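Local coordinates for factor H binding protein (Treponema denticola, PDB 3R15) that probably sits on the bacterial surface as a lipoprotein and binds the host complement regulator factor H, at residues A24-K28 against R84-P89. Sequence-based numbering, arbitrary orientation.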
ATOM      1  N   ALA A  24      -2.391  -5.897  10.446  1.00 18.37           N
ATOM      2  CA  ALA A  24      -1.011  -6.368  10.467  1.00 17.80           C
ATOM      3  C   ALA A  24      -0.472  -6.474   9.048  1.00 17.59           C
ATOM      4  O   ALA A  24       0.667  -6.091   8.768  1.00 19.17           O
ATOM      5  CB  ALA A  24      -0.912  -7.715  11.182  1.00 20.18           C
ATOM      6  N   HIS A  25      -1.302  -6.997   8.158  1.00 18.27           N
ATOM      7  CA  HIS A  25      -0.913  -7.150   6.763  1.00 17.31           C
ATOM      8  C   HIS A  25      -0.708  -5.791   6.114  1.00 17.51           C
ATOM      9  O   HIS A  25       0.273  -5.586   5.401  1.00 16.16           O
ATOM     10  CB  HIS A  25      -1.963  -7.948   6.000  1.00 17.88           C
ATOM     11  CG  HIS A  25      -1.593  -8.225   4.576  1.00 18.58           C
ATOM     12  ND1 HIS A  25      -2.086  -7.487   3.523  1.00 20.34           N
ATOM     13  CD2 HIS A  25      -0.795  -9.173   4.031  1.00 17.60           C
ATOM     14  CE1 HIS A  25      -1.598  -7.961   2.388  1.00 19.01           C
ATOM     15  NE2 HIS A  25      -0.819  -8.989   2.668  1.00 20.12           N
ATOM     16  N   TYR A  26      -1.629  -4.869   6.390  1.00 17.48           N
ATOM     17  CA  TYR A  26      -1.589  -3.530   5.823  1.00 18.01           C
ATOM     18  C   TYR A  26      -0.369  -2.768   6.326  1.00 18.06           C
ATOM     19  O   TYR A  26       0.355  -2.151   5.546  1.00 16.21           O
ATOM     20  CB  TYR A  26      -2.874  -2.770   6.148  1.00 16.99           C
ATOM     21  CG  TYR A  26      -2.833  -1.313   5.769  1.00 18.48           C
ATOM     22  CD1 TYR A  26      -2.930  -0.919   4.442  1.00 17.22           C
ATOM     23  CD2 TYR A  26      -2.684  -0.326   6.739  1.00 18.72           C
ATOM     24  CE1 TYR A  26      -2.881   0.421   4.090  1.00 17.95           C
ATOM     25  CE2 TYR A  26      -2.642   1.012   6.404  1.00 20.10           C
ATOM     26  CZ  TYR A  26      -2.738   1.382   5.079  1.00 19.28           C
ATOM     27  OH  TYR A  26      -2.691   2.710   4.746  1.00 18.93           O
ATOM     28  N   GLU A  27      -0.120  -2.832   7.630  1.00 18.16           N
ATOM     29  CA  GLU A  27       1.044  -2.139   8.173  1.00 19.95           C
ATOM     30  C   GLU A  27       2.368  -2.737   7.695  1.00 18.80           C
ATOM     31  O   GLU A  27       3.338  -2.009   7.464  1.00 21.47           O
ATOM     32  CB  GLU A  27       0.963  -2.101   9.696  1.00 20.17           C
ATOM     33  CG  GLU A  27       0.049  -1.021  10.169  1.00 24.42           C
ATOM     34  CD  GLU A  27       0.538   0.353   9.714  1.00 33.29           C
ATOM     35  OE1 GLU A  27       1.762   0.617   9.818  1.00 35.98           O
ATOM     36  OE2 GLU A  27      -0.289   1.162   9.241  1.00 31.96           O
ATOM     37  N   LYS A  28       2.404  -4.057   7.527  1.00 20.33           N
ATOM     38  CA  LYS A  28       3.581  -4.717   6.977  1.00 22.54           C
ATOM     39  C   LYS A  28       3.843  -4.186   5.566  1.00 20.13           C
ATOM     40  O   LYS A  28       4.986  -3.948   5.184  1.00 20.57           O
ATOM     41  CB  LYS A  28       3.387  -6.231   6.961  1.00 21.74           C
ATOM     42  CG  LYS A  28       4.491  -7.006   6.265  1.00 26.06           C
ATOM     43  N   ARG A  84       0.097   6.279   4.087  1.00 18.42           N
ATOM     44  CA  ARG A  84      -1.215   5.903   4.642  1.00 20.34           C
ATOM     45  C   ARG A  84      -2.367   6.785   4.171  1.00 23.05           C
ATOM     46  O   ARG A  84      -3.524   6.350   4.145  1.00 25.88           O
ATOM     47  CB  ARG A  84      -1.184   5.894   6.170  1.00 19.07           C
ATOM     48  CG  ARG A  84      -0.272   4.864   6.747  1.00 22.84           C
ATOM     49  CD  ARG A  84      -0.504   4.695   8.242  1.00 28.50           C
ATOM     50  NE  ARG A  84       0.547   3.865   8.820  1.00 30.60           N
ATOM     51  CZ  ARG A  84       1.666   4.348   9.354  1.00 34.13           C
ATOM     52  NH1 ARG A  84       1.864   5.660   9.411  1.00 31.83           N
ATOM     53  NH2 ARG A  84       2.580   3.517   9.844  1.00 36.48           N
ATOM     54  N   LYS A  85      -2.054   8.025   3.812  1.00 21.10           N
ATOM     55  CA  LYS A  85      -3.054   8.953   3.304  1.00 22.88           C
ATOM     56  C   LYS A  85      -3.385   8.697   1.846  1.00 23.85           C
ATOM     57  O   LYS A  85      -4.432   9.127   1.356  1.00 23.89           O
ATOM     58  CB  LYS A  85      -2.587  10.401   3.476  1.00 21.11           C
ATOM     59  CG  LYS A  85      -2.605  10.887   4.922  1.00 29.98           C
ATOM     60  N   ARG A  86      -2.487   8.004   1.152  1.00 18.91           N
ATOM     61  CA  ARG A  86      -2.699   7.698  -0.262  1.00 17.86           C
ATOM     62  C   ARG A  86      -3.228   6.288  -0.489  1.00 17.09           C
ATOM     63  O   ARG A  86      -4.095   6.068  -1.333  1.00 16.91           O
ATOM     64  CB  ARG A  86      -1.408   7.892  -1.068  1.00 17.42           C
ATOM     65  CG  ARG A  86      -1.531   7.400  -2.503  1.00 15.52           C
ATOM     66  CD  ARG A  86      -0.291   7.687  -3.354  1.00 20.30           C
ATOM     67  NE  ARG A  86      -0.394   6.979  -4.627  1.00 17.04           N
ATOM     68  CZ  ARG A  86       0.529   7.000  -5.576  1.00 18.73           C
ATOM     69  NH1 ARG A  86       1.644   7.709  -5.409  1.00 18.32           N
ATOM     70  NH2 ARG A  86       0.334   6.302  -6.684  1.00 18.24           N
ATOM     71  N   PHE A  87      -2.701   5.335   0.268  1.00 15.88           N
ATOM     72  CA  PHE A  87      -3.076   3.939   0.072  1.00 16.68           C
ATOM     73  C   PHE A  87      -3.962   3.513   1.228  1.00 16.58           C
ATOM     74  O   PHE A  87      -3.476   3.177   2.312  1.00 20.35           O
ATOM     75  CB  PHE A  87      -1.830   3.066  -0.046  1.00 18.24           C
ATOM     76  CG  PHE A  87      -0.972   3.405  -1.236  1.00 18.35           C
ATOM     77  CD1 PHE A  87      -1.342   2.991  -2.508  1.00 17.53           C
ATOM     78  CD2 PHE A  87       0.190   4.155  -1.087  1.00 17.13           C
ATOM     79  CE1 PHE A  87      -0.568   3.299  -3.616  1.00 17.79           C
ATOM     80  CE2 PHE A  87       0.977   4.475  -2.181  1.00 18.28           C
ATOM     81  CZ  PHE A  87       0.602   4.037  -3.457  1.00 17.80           C
ATOM     82  N   ILE A  88      -5.263   3.534   0.973  1.00 20.77           N
ATOM     83  CA  ILE A  88      -6.272   3.413   2.010  1.00 21.08           C
ATOM     84  C   ILE A  88      -6.846   2.005   2.051  1.00 20.81           C
ATOM     85  O   ILE A  88      -7.267   1.466   1.028  1.00 22.16           O
ATOM     86  CB  ILE A  88      -7.425   4.409   1.758  1.00 22.43           C
ATOM     87  CG1 ILE A  88      -6.877   5.826   1.584  1.00 27.12           C
ATOM     88  CG2 ILE A  88      -8.443   4.353   2.899  1.00 24.19           C
ATOM     89  CD1 ILE A  88      -6.329   6.426   2.850  1.00 30.76           C
ATOM     90  N   PRO A  89      -6.870   1.400   3.242  1.00 16.36           N
ATOM     91  CA  PRO A  89      -7.464   0.064   3.328  1.00 18.19           C
ATOM     92  C   PRO A  89      -8.982   0.133   3.469  1.00 21.80           C
ATOM     93  O   PRO A  89      -9.521   1.028   4.133  1.00 24.42           O
ATOM     94  CB  PRO A  89      -6.802  -0.528   4.574  1.00 22.81           C
ATOM     95  CG  PRO A  89      -6.513   0.680   5.448  1.00 23.33           C
ATOM     96  CD  PRO A  89      -6.229   1.826   4.498  1.00 21.48           C
TER
HETATM   97  O   HOH W   1      -4.793   4.602   6.046  1.00 31.77           O
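A chi1 of 172° swings the Tyr26 ring away from its own backbone N and out from helix 20-36 toward the chain where helix 80-86 gives way to strand 87-91, while Glu27, bent at chi2, folds its carboxylate toward the extended side chain of Arg84. The contact thus packs the N-terminal helix of this small alpha/beta fold against that helix-strand junction, beside the two-stranded antiparallel sheet. Tyrosine suits a place that needs both a flat apolar surface and a polar end. Pro89 lies over one ring face, its CG 3.8 Å from the centroid of the Tyr26 ring and 8° off the normal, a CH-pi contact in which a rigid pyrrolidine meets the aromatic face. Tyr63 and Ile65 of strand 63-67 also touch Tyr26. At the ring edge Tyr26 OH donates to Phe87 O over 2.6 Å, nearly in line with the carbonyl, so the strand's first residue is tied to the helix. Glu27 and Arg84 form a side-on salt bridge between nearly coplanar groups, two oxygens matching two donors along one guanidinium edge, which limits rotation of both: Arg84 NE meets the syn lone pair of Glu27 OE2 at 2.9 Å, and Arg84 NH2 gives a straight bond (169°) to Glu27 OE1. A water bridges the segments, donating to Tyr26 OH and to Arg84 O, 2.9 Å from Arg84 O.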